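Local coordinates for protein RIF2 (PDB 4BJ1), which binds RAP1 and RIF1 at yeast telomeres and takes part in transcriptional silencing and the regulation of telomere length, at residues Leu72-Asn85 against Asn139-Glu152. Sequence-based numbering, arbitrary orientation.
Sequences LSLVDINVVIIEMN and NDESIDHIVYFKFE
V80 and I82 of strand 78-83 pair in parallel with V147 and F149 of strand 145-152, joining an outermost strand of the chain's five-stranded parallel AAA+ (ASCE) sheet to its inner neighbour. The evidence is an unbroken run of backbone bonds, from I146 N to N78 O through to M84 N to K150 O at 2.8 Å, with strand axes 23° apart. The tight part is the buried face under helices 128-137 and 165-180: V80 and V147 lie side by side, I82 CD1 meets V147 CG1 at 3.6 Å, and the doubly bent M84 brings SD to the F149 ring edge, a Met-aromatic contact. On the other face I81 CD1 reaches the Y148 ring edge in plane, while E83 OE1 accepts K243 N of the second subunit.

The partly exposed N78 end is held by polar contacts: OD1 receives weak bonds from H145 ND1 and N139 ND2, the latter also bonded to K136 O. S142 OG accepts N78 N at 3.2 Å (158°). With an alanine here, N78 N would probably lack its acceptor and D144 O this donor. OG sits between its backbone N and carbonyl carbon (chi1 60°), donating to D144 O at 2.7 Å in the carbonyl plane.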
loop_
_atom_site.group_PDB
_atom_site.type_symbol
_atom_site.label_atom_id
_atom_site.label_comp_id
_atom_site.label_asym_id
_atom_site.label_seq_id
_atom_site.Cartn_x
_atom_site.Cartn_y
_atom_site.Cartn_z
ATOM N N LEU A 72 -6.024 -3.930 15.337
ATOM C CA LEU A 72 -7.161 -3.248 15.944
ATOM C C LEU A 72 -8.334 -3.090 14.957
ATOM O O LEU A 72 -9.495 -3.020 15.384
ATOM C CB LEU A 72 -6.752 -1.918 16.596
ATOM C CG LEU A 72 -5.859 -2.009 17.843
ATOM C CD1 LEU A 72 -5.565 -0.640 18.393
ATOM C CD2 LEU A 72 -6.461 -2.896 18.934
ATOM N N SER A 73 -8.034 -3.113 13.641
ATOM C CA SER A 73 -9.049 -3.063 12.579
ATOM C C SER A 73 -9.851 -4.384 12.536
ATOM O O SER A 73 -11.044 -4.358 12.243
ATOM C CB SER A 73 -8.408 -2.766 11.222
ATOM O OG SER A 73 -7.710 -1.529 11.217
ATOM N N LEU A 74 -9.202 -5.520 12.875
ATOM C CA LEU A 74 -9.808 -6.861 12.945
ATOM C C LEU A 74 -10.832 -6.962 14.097
ATOM O O LEU A 74 -11.784 -7.737 13.994
ATOM C CB LEU A 74 -8.697 -7.925 13.110
ATOM C CG LEU A 74 -9.109 -9.397 13.211
ATOM C CD1 LEU A 74 -8.196 -10.265 12.393
ATOM C CD2 LEU A 74 -9.154 -9.866 14.668
ATOM N N VAL A 75 -10.602 -6.197 15.198
ATOM C CA VAL A 75 -11.437 -6.146 16.409
ATOM C C VAL A 75 -12.864 -5.683 16.069
ATOM O O VAL A 75 -13.050 -4.588 15.521
ATOM C CB VAL A 75 -10.782 -5.301 17.543
ATOM C CG1 VAL A 75 -11.630 -5.332 18.817
ATOM C CG2 VAL A 75 -9.360 -5.782 17.838
ATOM N N ASP A 76 -13.855 -6.547 16.384
ATOM C CA ASP A 76 -15.291 -6.343 16.126
ATOM C C ASP A 76 -16.047 -5.637 17.301
ATOM O O ASP A 76 -17.283 -5.739 17.416
ATOM C CB ASP A 76 -15.950 -7.696 15.746
ATOM C CG ASP A 76 -16.124 -8.688 16.897
ATOM O OD1 ASP A 76 -15.278 -8.680 17.832
ATOM O OD2 ASP A 76 -17.100 -9.473 16.862
ATOM N N ILE A 77 -15.283 -4.913 18.147
ATOM C CA ILE A 77 -15.721 -4.181 19.336
ATOM C C ILE A 77 -15.150 -2.767 19.246
ATOM O O ILE A 77 -14.128 -2.581 18.585
ATOM C CB ILE A 77 -15.214 -5.003 20.560
ATOM C CG1 ILE A 77 -16.368 -5.796 21.215
ATOM C CG2 ILE A 77 -14.405 -4.201 21.592
ATOM C CD1 ILE A 77 -16.850 -7.130 20.437
ATOM N N ASN A 78 -15.798 -1.770 19.863
ATOM C CA ASN A 78 -15.291 -0.395 19.818
ATOM C C ASN A 78 -13.862 -0.253 20.382
ATOM O O ASN A 78 -13.550 -0.773 21.455
ATOM C CB ASN A 78 -16.243 0.562 20.492
ATOM C CG ASN A 78 -15.808 1.990 20.420
ATOM O OD1 ASN A 78 -15.128 2.499 21.319
ATOM N ND2 ASN A 78 -16.252 2.684 19.382
ATOM N N VAL A 79 -12.985 0.410 19.606
ATOM C CA VAL A 79 -11.578 0.659 19.931
ATOM C C VAL A 79 -11.404 2.167 19.980
ATOM O O VAL A 79 -11.897 2.858 19.097
ATOM C CB VAL A 79 -10.594 -0.023 18.941
ATOM C CG1 VAL A 79 -9.154 0.210 19.361
ATOM C CG2 VAL A 79 -10.868 -1.521 18.811
ATOM N N VAL A 80 -10.791 2.669 21.065
ATOM C CA VAL A 80 -10.496 4.078 21.364
ATOM C C VAL A 80 -8.975 4.178 21.498
ATOM O O VAL A 80 -8.335 3.213 21.924
ATOM C CB VAL A 80 -11.254 4.561 22.638
ATOM C CG1 VAL A 80 -10.529 5.685 23.374
ATOM C CG2 VAL A 80 -12.674 4.983 22.297
ATOM N N ILE A 81 -8.400 5.315 21.077
ATOM C CA ILE A 81 -6.968 5.539 21.134
ATOM C C ILE A 81 -6.670 6.726 22.017
ATOM O O ILE A 81 -7.268 7.795 21.845
ATOM C CB ILE A 81 -6.362 5.757 19.720
ATOM C CG1 ILE A 81 -6.979 4.783 18.625
ATOM C CG2 ILE A 81 -4.819 5.717 19.754
ATOM C CD1 ILE A 81 -6.836 3.198 18.768
ATOM N N ILE A 82 -5.719 6.544 22.945
ATOM C CA ILE A 82 -5.238 7.606 23.813
ATOM C C ILE A 82 -3.725 7.617 23.723
ATOM O O ILE A 82 -3.087 6.585 23.924
ATOM C CB ILE A 82 -5.825 7.566 25.247
ATOM C CG1 ILE A 82 -7.276 8.098 25.237
ATOM C CG2 ILE A 82 -4.988 8.408 26.208
ATOM C CD1 ILE A 82 -8.226 7.340 26.001
ATOM N N GLU A 83 -3.165 8.767 23.308
ATOM C CA GLU A 83 -1.728 8.950 23.171
ATOM C C GLU A 83 -1.235 9.586 24.465
ATOM O O GLU A 83 -1.573 10.736 24.777
ATOM C CB GLU A 83 -1.426 9.805 21.951
ATOM C CG GLU A 83 -1.834 9.151 20.644
ATOM C CD GLU A 83 -1.762 10.110 19.474
ATOM O OE1 GLU A 83 -2.701 10.923 19.312
ATOM O OE2 GLU A 83 -0.740 10.082 18.750
ATOM N N MET A 84 -0.497 8.802 25.259
ATOM C CA MET A 84 -0.030 9.179 26.594
ATOM C C MET A 84 1.250 10.019 26.633
ATOM O O MET A 84 1.628 10.507 27.705
ATOM C CB MET A 84 0.122 7.916 27.462
ATOM C CG MET A 84 -1.204 7.276 27.824
ATOM S SD MET A 84 -2.376 8.462 28.514
ATOM C CE MET A 84 -1.573 8.830 30.064
ATOM N N ASN A 85 1.906 10.186 25.472
ATOM C CA ASN A 85 3.154 10.937 25.314
ATOM C C ASN A 85 3.065 12.361 25.802
ATOM O O ASN A 85 3.848 12.759 26.673
ATOM C CB ASN A 85 3.609 10.890 23.882
ATOM C CG ASN A 85 4.183 9.559 23.573
ATOM O OD1 ASN A 85 5.318 9.276 23.955
ATOM N ND2 ASN A 85 3.371 8.685 22.967
ATOM N N ASN A 139 -18.839 6.480 23.920
ATOM C CA ASN A 139 -19.414 6.326 22.581
ATOM C C ASN A 139 -20.468 5.204 22.648
ATOM O O ASN A 139 -20.139 4.072 23.007
ATOM C CB ASN A 139 -18.325 6.026 21.546
ATOM C CG ASN A 139 -17.452 4.825 21.862
ATOM O OD1 ASN A 139 -17.864 3.674 21.712
ATOM N ND2 ASN A 139 -16.221 5.052 22.300
ATOM N N ASP A 140 -21.746 5.537 22.418
ATOM C CA ASP A 140 -22.807 4.525 22.473
ATOM C C ASP A 140 -22.794 3.700 21.162
ATOM O O ASP A 140 -23.768 3.660 20.396
ATOM C CB ASP A 140 -24.170 5.155 22.827
ATOM C CG ASP A 140 -24.174 5.922 24.146
ATOM O OD1 ASP A 140 -23.920 5.292 25.212
ATOM O OD2 ASP A 140 -24.436 7.145 24.120
ATOM N N GLU A 141 -21.630 3.069 20.922
ATOM C CA GLU A 141 -21.287 2.257 19.765
ATOM C C GLU A 141 -21.530 0.779 20.043
ATOM O O GLU A 141 -22.158 0.107 19.217
ATOM C CB GLU A 141 -19.809 2.477 19.378
ATOM C CG GLU A 141 -19.517 3.840 18.781
ATOM C CD GLU A 141 -19.543 3.836 17.269
ATOM O OE1 GLU A 141 -18.487 3.536 16.665
ATOM O OE2 GLU A 141 -20.626 4.089 16.691
ATOM N N SER A 142 -20.982 0.267 21.181
ATOM C CA SER A 142 -21.078 -1.129 21.633
ATOM C C SER A 142 -20.995 -1.181 23.141
ATOM O O SER A 142 -20.615 -0.187 23.745
ATOM C CB SER A 142 -19.997 -2.002 20.985
ATOM O OG SER A 142 -18.676 -1.579 21.266
ATOM N N ILE A 143 -21.396 -2.306 23.755
ATOM C CA ILE A 143 -21.382 -2.496 25.208
ATOM C C ILE A 143 -19.939 -2.599 25.687
ATOM O O ILE A 143 -19.583 -1.998 26.710
ATOM C CB ILE A 143 -22.251 -3.709 25.643
ATOM C CG1 ILE A 143 -23.738 -3.358 25.632
ATOM C CG2 ILE A 143 -21.833 -4.253 27.013
ATOM C CD1 ILE A 143 -24.609 -4.537 25.576
ATOM N N ASP A 144 -19.119 -3.347 24.930
ATOM C CA ASP A 144 -17.706 -3.549 25.227
ATOM C C ASP A 144 -16.839 -2.507 24.505
ATOM O O ASP A 144 -17.134 -2.146 23.368
ATOM C CB ASP A 144 -17.281 -4.971 24.830
ATOM C CG ASP A 144 -18.031 -6.078 25.543
ATOM O OD1 ASP A 144 -17.960 -6.136 26.794
ATOM O OD2 ASP A 144 -18.655 -6.915 24.849
ATOM N N HIS A 145 -15.775 -2.035 25.152
ATOM C CA HIS A 145 -14.853 -1.050 24.587
ATOM C C HIS A 145 -13.439 -1.471 24.879
ATOM O O HIS A 145 -13.207 -2.189 25.844
ATOM C CB HIS A 145 -15.074 0.342 25.204
ATOM C CG HIS A 145 -16.491 0.807 25.159
ATOM N ND1 HIS A 145 -16.972 1.537 24.089
ATOM C CD2 HIS A 145 -17.499 0.586 26.039
ATOM C CE1 HIS A 145 -18.249 1.766 24.364
ATOM N NE2 HIS A 145 -18.614 1.207 25.531
ATOM N N ILE A 146 -12.489 -1.017 24.051
ATOM C CA ILE A 146 -11.059 -1.260 24.209
ATOM C C ILE A 146 -10.384 0.087 24.085
ATOM O O ILE A 146 -10.556 0.789 23.082
ATOM C CB ILE A 146 -10.481 -2.303 23.217
ATOM C CG1 ILE A 146 -10.911 -3.735 23.596
ATOM C CG2 ILE A 146 -8.950 -2.203 23.154
ATOM C CD1 ILE A 146 -10.622 -4.830 22.503
ATOM N N VAL A 147 -9.642 0.453 25.124
ATOM C CA VAL A 147 -8.884 1.682 25.176
ATOM C C VAL A 147 -7.459 1.288 24.887
ATOM O O VAL A 147 -6.919 0.434 25.593
ATOM C CB VAL A 147 -8.969 2.329 26.555
ATOM C CG1 VAL A 147 -8.770 3.821 26.447
ATOM C CG2 VAL A 147 -10.286 2.017 27.222
ATOM N N TYR A 148 -6.852 1.871 23.852
ATOM C CA TYR A 148 -5.470 1.595 23.513
ATOM C C TYR A 148 -4.702 2.831 23.844
ATOM O O TYR A 148 -4.891 3.863 23.200
ATOM C CB TYR A 148 -5.298 1.131 22.044
ATOM C CG TYR A 148 -3.994 1.528 21.376
ATOM C CD1 TYR A 148 -2.758 1.166 21.923
ATOM C CD2 TYR A 148 -3.990 2.247 20.185
ATOM C CE1 TYR A 148 -1.557 1.551 21.319
ATOM C CE2 TYR A 148 -2.796 2.610 19.557
ATOM C CZ TYR A 148 -1.581 2.261 20.126
ATOM O OH TYR A 148 -0.415 2.616 19.482
ATOM N N PHE A 149 -3.890 2.736 24.909
ATOM C CA PHE A 149 -3.015 3.794 25.408
ATOM C C PHE A 149 -1.666 3.575 24.766
ATOM O O PHE A 149 -1.128 2.471 24.829
ATOM C CB PHE A 149 -2.885 3.736 26.929
ATOM C CG PHE A 149 -4.167 3.904 27.713
ATOM C CD1 PHE A 149 -4.597 5.165 28.113
ATOM C CD2 PHE A 149 -4.909 2.791 28.111
ATOM C CE1 PHE A 149 -5.764 5.314 28.868
ATOM C CE2 PHE A 149 -6.089 2.945 28.843
ATOM C CZ PHE A 149 -6.497 4.203 29.234
ATOM N N LYS A 150 -1.130 4.606 24.126
ATOM C CA LYS A 150 0.139 4.509 23.417
ATOM C C LYS A 150 1.155 5.439 24.040
ATOM O O LYS A 150 0.867 6.625 24.223
ATOM C CB LYS A 150 -0.089 4.826 21.921
ATOM C CG LYS A 150 1.162 5.067 21.085
ATOM C CD LYS A 150 0.880 6.128 20.033
ATOM C CE LYS A 150 2.034 6.321 19.086
ATOM N NZ LYS A 150 2.105 5.253 18.048
ATOM N N PHE A 151 2.342 4.904 24.366
ATOM C CA PHE A 151 3.430 5.687 24.943
ATOM C C PHE A 151 4.715 5.366 24.202
ATOM O O PHE A 151 5.045 4.199 24.028
ATOM C CB PHE A 151 3.565 5.450 26.461
ATOM C CG PHE A 151 4.620 6.321 27.096
ATOM C CD1 PHE A 151 4.417 7.691 27.252
ATOM C CD2 PHE A 151 5.836 5.785 27.500
ATOM C CE1 PHE A 151 5.408 8.502 27.814
ATOM C CE2 PHE A 151 6.829 6.600 28.054
ATOM C CZ PHE A 151 6.610 7.953 28.198
ATOM N N GLU A 152 5.421 6.396 23.742
ATOM C CA GLU A 152 6.634 6.246 22.953
ATOM C C GLU A 152 7.829 6.989 23.604
ATOM O O GLU A 152 7.820 8.219 23.728
ATOM C CB GLU A 152 6.345 6.679 21.498
ATOM C CG GLU A 152 7.559 6.915 20.606
ATOM C CD GLU A 152 8.062 8.349 20.604
ATOM O OE1 GLU A 152 7.277 9.252 20.224
ATOM O OE2 GLU A 152 9.219 8.578 21.032
#